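Local coordinates for protein dTDP-4-amino-4,6-dideoxyglucose formyltransferase (Shewanella sp. FDAARGOS_354, PDB 6V2T) that probably transfers a formyl group to the amino group of dTDP-4-amino-4,6-dideoxyglucose, using a folate cofactor, in the making of an O-antigen sugar, at residues 179-182 against 183-187; 172-175 against 176-179. All coordinates share one frame; numbering follows the deposited sequence.

Contact 1: 179-182 against 183-187; sequences QQTE and MDLLK
Gln180 reaches forward along the helix to both Met183 and Asp184, and its course can be followed atom by atom. From CB the chain leaves with CG opposite the backbone N (chi1 -171°), then bends at chi2, which turns the amide toward the following turn. There CD lies 3.6 Å from Met183 CE, and OE1 comes within 3.2 Å of the same methyl; the two side chains cross at about a right angle. NE2 donates to Asp184 OD1 at 3.2 Å, an i to i+4 side-chain bond with an N-H...O angle of 159°. Asp184 OD1 lies almost in the amide plane, whereas NE2 approaches OD1 from above the carboxylate; the two planes are 48° apart. Both segments belong to the long helix 171-194 of the formyltransferase domain, which packs against the mixed sheet, and four i to i+4 backbone bonds link them, among them Asp184 N to Gln180 O at 2.9 Å and Leu185 N to Thr181 O at 2.9 Å. The buried side of the helix is formed by Thr181, Glu182, Leu185 and Leu186: Thr181 and Leu185 touch strands 141-147 and 157-163, while Leu186 meets Ile117 and Leu42. Within the helix, CG of Leu185 rests 3.4 Å from Thr181 O, and CG of Leu186 lies equally near Glu182 O. Glu182 is buried too, but its carboxylate has a partner: OE2 is hydrogen-bonded to NE2 of His99, whose ND1 binds the nucleotide sugar.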
ATOM      1  N   GLN B 179       9.878  13.365  12.616  1.00 27.94           N
ATOM      2  CA  GLN B 179       9.314  14.743  12.569  1.00 32.39           C
ATOM      3  C   GLN B 179       8.821  15.120  13.968  1.00 31.07           C
ATOM      4  O   GLN B 179       9.067  16.279  14.376  1.00 34.46           O
ATOM      5  CB  GLN B 179       8.171  14.910  11.561  1.00 34.32           C
ATOM      6  CG  GLN B 179       8.578  14.855  10.092  1.00 39.30           C
ATOM      7  CD  GLN B 179       7.376  15.047   9.180  1.00 42.54           C
ATOM      8  OE1 GLN B 179       6.458  14.210   9.093  1.00 41.51           O
ATOM      9  NE2 GLN B 179       7.383  16.147   8.456  1.00 39.58           N
ATOM     10  N   GLN B 180       8.203  14.185  14.698  1.00 37.17           N
ATOM     11  CA  GLN B 180       7.686  14.473  16.072  1.00 37.84           C
ATOM     12  C   GLN B 180       8.860  14.802  17.008  1.00 32.11           C
ATOM     13  O   GLN B 180       8.753  15.754  17.800  1.00 32.53           O
ATOM     14  CB  GLN B 180       6.888  13.303  16.644  1.00 39.42           C
ATOM     15  CG  GLN B 180       6.176  13.668  17.942  1.00 48.84           C
ATOM     16  CD  GLN B 180       5.337  14.924  17.824  1.00 51.52           C
ATOM     17  OE1 GLN B 180       4.416  15.006  17.003  1.00 50.52           O
ATOM     18  NE2 GLN B 180       5.676  15.930  18.621  1.00 47.11           N
ATOM     19  N   THR B 181       9.925  14.012  16.926  1.00 34.80           N
ATOM     20  CA  THR B 181      11.167  14.181  17.710  1.00 32.72           C
ATOM     21  C   THR B 181      11.848  15.505  17.354  1.00 31.99           C
ATOM     22  O   THR B 181      12.410  16.111  18.292  1.00 33.32           O
ATOM     23  CB  THR B 181      12.065  12.951  17.551  1.00 34.99           C
ATOM     24  OG1 THR B 181      11.519  12.039  18.497  1.00 36.59           O
ATOM     25  CG2 THR B 181      13.519  13.211  17.854  1.00 33.96           C
ATOM     26  N   GLU B 182      11.882  15.892  16.069  1.00 29.53           N
ATOM     27  CA  GLU B 182      12.414  17.189  15.620  1.00 32.50           C
ATOM     28  C   GLU B 182      11.606  18.295  16.298  1.00 34.03           C
ATOM     29  O   GLU B 182      12.205  19.277  16.744  1.00 27.36           O
ATOM     30  CB  GLU B 182      12.334  17.447  14.114  1.00 33.59           C
ATOM     31  CG  GLU B 182      13.179  16.549  13.235  1.00 39.47           C
ATOM     32  CD  GLU B 182      13.151  16.999  11.779  1.00 43.57           C
ATOM     33  OE1 GLU B 182      12.018  17.192  11.232  1.00 39.08           O
ATOM     34  OE2 GLU B 182      14.252  17.226  11.205  1.00 42.73           O
ATOM     35  N   MET B 183      10.281  18.139  16.358  1.00 32.35           N
ATOM     36  CA  MET B 183       9.416  19.170  16.990  1.00 31.67           C
ATOM     37  C   MET B 183       9.663  19.211  18.495  1.00 30.25           C
ATOM     38  O   MET B 183       9.777  20.325  19.008  1.00 38.86           O
ATOM     39  CB  MET B 183       7.954  18.896  16.661  1.00 34.81           C
ATOM     40  CG  MET B 183       7.676  19.207  15.213  1.00 38.46           C
ATOM     41  SD  MET B 183       5.914  19.097  14.770  1.00 50.72           S
ATOM     42  CE  MET B 183       5.514  17.427  15.273  1.00 44.09           C
ATOM     43  N   ASP B 184       9.799  18.055  19.150  1.00 30.05           N
ATOM     44  CA  ASP B 184      10.134  17.950  20.585  1.00 34.07           C
ATOM     45  C   ASP B 184      11.464  18.667  20.856  1.00 35.49           C
ATOM     46  O   ASP B 184      11.508  19.460  21.793  1.00 30.66           O
ATOM     47  CB  ASP B 184      10.223  16.497  21.063  1.00 34.01           C
ATOM     48  CG  ASP B 184       8.918  15.712  21.128  1.00 41.83           C
ATOM     49  OD1 ASP B 184       7.848  16.317  20.926  1.00 38.68           O
ATOM     50  OD2 ASP B 184       9.009  14.475  21.321  1.00 40.78           O
ATOM     51  N   LEU B 185      12.528  18.389  20.073  1.00 35.24           N
ATOM     52  CA  LEU B 185      13.849  19.049  20.257  1.00 31.67           C
ATOM     53  C   LEU B 185      13.732  20.564  20.115  1.00 30.29           C
ATOM     54  O   LEU B 185      14.336  21.304  20.939  1.00 33.65           O
ATOM     55  CB  LEU B 185      14.861  18.499  19.241  1.00 33.07           C
ATOM     56  CG  LEU B 185      15.389  17.108  19.533  1.00 34.57           C
ATOM     57  CD1 LEU B 185      16.195  16.595  18.344  1.00 39.68           C
ATOM     58  CD2 LEU B 185      16.261  17.082  20.793  1.00 37.66           C
ATOM     59  N   LEU B 186      13.013  21.047  19.111  1.00 26.80           N
ATOM     60  CA  LEU B 186      12.865  22.499  18.911  1.00 31.50           C
ATOM     61  C   LEU B 186      12.098  23.127  20.090  1.00 34.24           C
ATOM     62  O   LEU B 186      12.491  24.203  20.547  1.00 33.15           O
ATOM     63  CB  LEU B 186      12.210  22.741  17.555  1.00 34.04           C
ATOM     64  CG  LEU B 186      13.166  22.520  16.386  1.00 32.94           C
ATOM     65  CD1 LEU B 186      12.445  22.508  15.053  1.00 34.01           C
ATOM     66  CD2 LEU B 186      14.244  23.593  16.397  1.00 33.81           C
ATOM     67  N   LYS B 187      11.034  22.497  20.570  1.00 39.66           N
ATOM     68  CA  LYS B 187      10.264  23.012  21.740  1.00 41.43           C
ATOM     69  C   LYS B 187      11.236  23.245  22.899  1.00 37.46           C
ATOM     70  O   LYS B 187      11.290  24.349  23.432  1.00 42.10           O
ATOM     71  CB  LYS B 187       9.194  22.005  22.165  1.00 39.70           C
ATOM     72  CG  LYS B 187       8.001  21.867  21.238  1.00 43.65           C
ATOM     73  CD  LYS B 187       7.113  20.704  21.644  1.00 43.62           C
ATOM     74  CE  LYS B 187       5.786  20.647  20.927  1.00 44.80           C
ATOM     75  NZ  LYS B 187       4.969  19.551  21.484  1.00 45.58           N
TER

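Contact 2: 172-175 against 176-179; sequences LNVY and ERVQ. With NA (sodium ion), chain J; 0FX (dTDP-4-amino-4,6-dideoxyglucose), chain G.
The ring of Tyr175 lies between protein and ligand: C4 of the bound dTDP-4-amino-4,6-dideoxyglucose stands 4.0 Å above the centre of one face, and Gln179 CG lies over the opposite face, displaced toward the rim. The latter is a CH-pi contact, 4.1 Å from CG to the ring centroid and 24° off the normal. Beyond CG, the Gln179 amide continues past the ring with its plane inclined 33° to it, bringing CD to 3.3 Å from Tyr175 CE2. A second flat group, the Arg177 guanidinium, has Asn173 O over the centre of one face. This is the first part of helix 171-194 in the formyltransferase domain, where one short stretch serves the nucleotide-sugar pocket and a sodium site. With CG of Tyr175 opposite its backbone N (chi1 -176°), the ring is carried toward the ligand, and OH donates to the phosphate oxygen O4P at 3.0 Å. His241 also meets the ring at a steep angle, and Gln131, another pocket residue, touches it.

Backbone bonds Val178 N to Val174 O and Gln179 N to Tyr175 O hold the helix here, whereas Arg177 N to Asn173 O is weak. The charged end of Arg177 is engaged outside these segments, NH1 forming a salt bridge with Asp169 OD2 and a hydrogen bond with Pro164 O. Leu172 CD1 packs 3.6 Å from Glu176 OE2. Asn173 OD1 coordinates the sodium ion at 2.4 Å; Trp168 O, Ala263 O and two waters are the metal's other ligands. The same OD1 accepts a hydrogen bond from Thr170 N. On the other branch of that amide, ND2 donates to a water that in turn donates to Glu176 OE1 at 2.7 Å.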
ATOM      1  N   LEU B 172       7.545   6.048   5.645  1.00 28.31           N
ATOM      2  CA  LEU B 172       6.613   7.126   6.073  1.00 28.76           C
ATOM      3  C   LEU B 172       6.434   7.031   7.597  1.00 29.57           C
ATOM      4  O   LEU B 172       6.482   8.057   8.263  1.00 32.48           O
ATOM      5  CB  LEU B 172       5.285   6.972   5.324  1.00 32.89           C
ATOM      6  CG  LEU B 172       4.180   7.942   5.747  1.00 32.43           C
ATOM      7  CD1 LEU B 172       4.600   9.372   5.507  1.00 33.41           C
ATOM      8  CD2 LEU B 172       2.871   7.621   5.032  1.00 34.14           C
ATOM      9  N   ASN B 173       6.215   5.836   8.111  1.00 27.72           N
ATOM     10  CA  ASN B 173       6.064   5.599   9.563  1.00 32.40           C
ATOM     11  C   ASN B 173       7.291   6.170  10.304  1.00 31.23           C
ATOM     12  O   ASN B 173       7.101   6.938  11.252  1.00 29.64           O
ATOM     13  CB  ASN B 173       5.875   4.116   9.900  1.00 32.26           C
ATOM     14  CG  ASN B 173       4.671   3.472   9.254  1.00 34.09           C
ATOM     15  OD1 ASN B 173       4.762   2.316   8.864  1.00 31.58           O
ATOM     16  ND2 ASN B 173       3.558   4.187   9.165  1.00 33.45           N
ATOM     17  N   VAL B 174       8.522   5.814   9.913  1.00 27.99           N
ATOM     18  CA  VAL B 174       9.722   6.304  10.643  1.00 30.22           C
ATOM     19  C   VAL B 174       9.823   7.829  10.481  1.00 27.95           C
ATOM     20  O   VAL B 174      10.148   8.501  11.452  1.00 28.53           O
ATOM     21  CB  VAL B 174      11.025   5.606  10.196  1.00 28.74           C
ATOM     22  CG1 VAL B 174      12.170   6.059  11.082  1.00 30.63           C
ATOM     23  CG2 VAL B 174      10.893   4.093  10.235  1.00 27.89           C
ATOM     24  N   TYR B 175       9.611   8.355   9.273  1.00 28.47           N
ATOM     25  CA  TYR B 175       9.769   9.792   8.995  1.00 29.60           C
ATOM     26  C   TYR B 175       8.847  10.596   9.921  1.00 28.81           C
ATOM     27  O   TYR B 175       9.312  11.599  10.500  1.00 28.76           O
ATOM     28  CB  TYR B 175       9.434  10.109   7.545  1.00 28.69           C
ATOM     29  CG  TYR B 175       9.665  11.543   7.184  1.00 28.80           C
ATOM     30  CD1 TYR B 175      10.954  12.041   7.059  1.00 31.55           C
ATOM     31  CD2 TYR B 175       8.604  12.401   6.952  1.00 31.28           C
ATOM     32  CE1 TYR B 175      11.181  13.349   6.683  1.00 32.63           C
ATOM     33  CE2 TYR B 175       8.817  13.703   6.548  1.00 33.17           C
ATOM     34  CZ  TYR B 175      10.108  14.180   6.421  1.00 33.17           C
ATOM     35  OH  TYR B 175      10.310  15.467   6.043  1.00 32.07           O
ATOM     36  N   GLU B 176       7.601  10.156  10.076  1.00 29.23           N
ATOM     37  CA  GLU B 176       6.644  10.904  10.919  1.00 30.73           C
ATOM     38  C   GLU B 176       7.126  10.895  12.375  1.00 29.86           C
ATOM     39  O   GLU B 176       6.940  11.895  13.037  1.00 30.51           O
ATOM     40  CB  GLU B 176       5.233  10.330  10.758  1.00 34.99           C
ATOM     41  CG  GLU B 176       4.605  10.704   9.435  1.00 33.76           C
ATOM     42  CD  GLU B 176       3.210  10.148   9.143  1.00 37.28           C
ATOM     43  OE1 GLU B 176       2.758   9.185   9.800  1.00 36.37           O
ATOM     44  OE2 GLU B 176       2.615  10.645   8.205  1.00 42.53           O
ATOM     45  N   ARG B 177       7.683   9.784  12.851  1.00 29.60           N
ATOM     46  CA  ARG B 177       8.177   9.656  14.238  1.00 31.68           C
ATOM     47  C   ARG B 177       9.396  10.583  14.397  1.00 31.08           C
ATOM     48  O   ARG B 177       9.496  11.277  15.407  1.00 30.67           O
ATOM     49  CB  ARG B 177       8.440   8.181  14.509  1.00 32.73           C
ATOM     50  CG  ARG B 177       8.744   7.833  15.955  1.00 35.86           C
ATOM     51  CD  ARG B 177       8.976   6.352  16.174  1.00 34.59           C
ATOM     52  NE  ARG B 177       7.894   5.555  15.633  1.00 32.63           N
ATOM     53  CZ  ARG B 177       7.984   4.572  14.733  1.00 31.85           C
ATOM     54  NH1 ARG B 177       9.134   4.171  14.224  1.00 29.17           N
ATOM     55  NH2 ARG B 177       6.878   4.001  14.311  1.00 35.16           N
ATOM     56  N   VAL B 178      10.246  10.675  13.381  1.00 30.25           N
ATOM     57  CA  VAL B 178      11.408  11.603  13.366  1.00 28.92           C
ATOM     58  C   VAL B 178      10.891  13.038  13.420  1.00 29.60           C
ATOM     59  O   VAL B 178      11.398  13.804  14.283  1.00 27.76           O
ATOM     60  CB  VAL B 178      12.328  11.353  12.159  1.00 28.67           C
ATOM     61  CG1 VAL B 178      13.356  12.452  11.990  1.00 30.71           C
ATOM     62  CG2 VAL B 178      13.000  10.003  12.284  1.00 28.26           C
ATOM     63  N   GLN B 179       9.878  13.365  12.616  1.00 27.94           N
ATOM     64  CA  GLN B 179       9.314  14.743  12.569  1.00 32.39           C
ATOM     65  C   GLN B 179       8.821  15.120  13.968  1.00 31.07           C
ATOM     66  O   GLN B 179       9.067  16.279  14.376  1.00 34.46           O
ATOM     67  CB  GLN B 179       8.171  14.910  11.561  1.00 34.32           C
ATOM     68  CG  GLN B 179       8.578  14.855  10.092  1.00 39.30           C
ATOM     69  CD  GLN B 179       7.376  15.047   9.180  1.00 42.54           C
ATOM     70  OE1 GLN B 179       6.458  14.210   9.093  1.00 41.51           O
ATOM     71  NE2 GLN B 179       7.383  16.147   8.456  1.00 39.58           N
TER
HETATM   72 NA    NA J 304       3.602   0.166   8.949  1.00 36.08          NA
HETATM   73  O4P 0FX G 301      12.905  15.793   4.626  1.00 33.87           O
HETATM   74  P2  0FX G 301      12.505  16.856   3.600  1.00 62.66           P
HETATM   75  O3P 0FX G 301      12.175  18.173   4.229  1.00 58.71           O
HETATM   76  O1G 0FX G 301      13.832  17.031   2.779  1.00 58.63           O
HETATM   77  C1G 0FX G 301      14.384  18.340   2.659  1.00 61.00           C
HETATM   78  C2G 0FX G 301      14.766  18.470   1.198  1.00 60.88           C
HETATM   79  O2G 0FX G 301      13.656  18.348   0.290  1.00 53.31           O
HETATM   80  C3G 0FX G 301      15.760  17.359   0.908  1.00 61.34           C
HETATM   81  O3G 0FX G 301      16.207  17.551  -0.443  1.00 54.85           O
HETATM   82  C4G 0FX G 301      16.921  17.355   1.923  1.00 54.90           C
HETATM   83  N4A 0FX G 301      17.689  16.117   1.764  1.00 57.78           N
HETATM   84  C5G 0FX G 301      16.499  17.428   3.386  1.00 54.86           C
HETATM   85  C6G 0FX G 301      17.720  17.656   4.299  1.00 52.99           C
HETATM   86  O5G 0FX G 301      15.534  18.474   3.527  1.00 61.19           O
HETATM   87  OPP 0FX G 301      11.141  16.709   2.600  1.00 38.73           O
HETATM   88  P   0FX G 301      11.339  15.685   1.430  1.00 38.19           P
HETATM   89  O1P 0FX G 301      12.383  15.931   0.445  1.00 34.96           O
HETATM   90  O2P 0FX G 301      10.057  15.694   0.642  1.00 54.66           O
HETATM   91  O5  0FX G 301      11.381  14.182   1.909  1.00 38.90           O
HETATM   92  C5  0FX G 301      10.579  13.737   2.971  1.00 30.86           C
HETATM   93  C4  0FX G 301      10.485  12.211   2.849  1.00 31.65           C
HETATM   94  O4  0FX G 301       9.724  11.815   1.706  1.00 29.80           O
HETATM   95  C3  0FX G 301      11.835  11.508   2.619  1.00 30.30           C
HETATM   96  O3  0FX G 301      12.571  11.345   3.824  1.00 31.02           O
HETATM   97  C2  0FX G 301      11.462  10.178   1.918  1.00 28.75           C
HETATM   98  C1  0FX G 301      10.170  10.613   1.173  1.00 31.90           C
HETATM   99  N11 0FX G 301      10.457  10.801  -0.242  1.00 31.93           N
HETATM  100  C61 0FX G 301      10.665  12.022  -0.783  1.00 36.01           C
HETATM  101  C51 0FX G 301      10.911  12.127  -2.151  1.00 36.88           C
HETATM  102  C5A 0FX G 301      11.161  13.495  -2.776  1.00 38.83           C
HETATM  103  C21 0FX G 301      10.476   9.696  -0.999  1.00 31.10           C
HETATM  104  O21 0FX G 301      10.265   8.492  -0.412  1.00 32.29           O
HETATM  105  N31 0FX G 301      10.726   9.753  -2.330  1.00 32.12           N
HETATM  106  C41 0FX G 301      10.942  10.958  -2.921  1.00 36.60           C
HETATM  107  O41 0FX G 301      11.243  10.987  -4.252  1.00 34.61           O
HETATM  108  O   HOH W   1       3.059   6.680  10.864  1.00 52.47           O
HETATM  109  O   HOH W   2       2.532   1.054  10.719  1.00 33.38           O
HETATM  110  O   HOH W   3       2.568   0.590   6.777  1.00 31.78           O

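Contacts 1 and 2 are successive stretches of helix 171-194, their centres 11 Å apart, and they share Gln179, which closes 176-179 and opens 179-182. Each is partly buried, but they differ in what their inner faces meet. In contact 1 that face mixes two leucines with Thr181 and Glu182 and lies on the sheet and helix 33-45, the glutamate being linked to a pocket histidine; its outer face carries an amide-carboxylate bond. In contact 2 the chemistry is more varied: an aromatic ring against the nucleotide, a metal ligand, a water bridge and a salt bridge to the loop before the helix. The 172-175 end also reaches Ala263 through sodium.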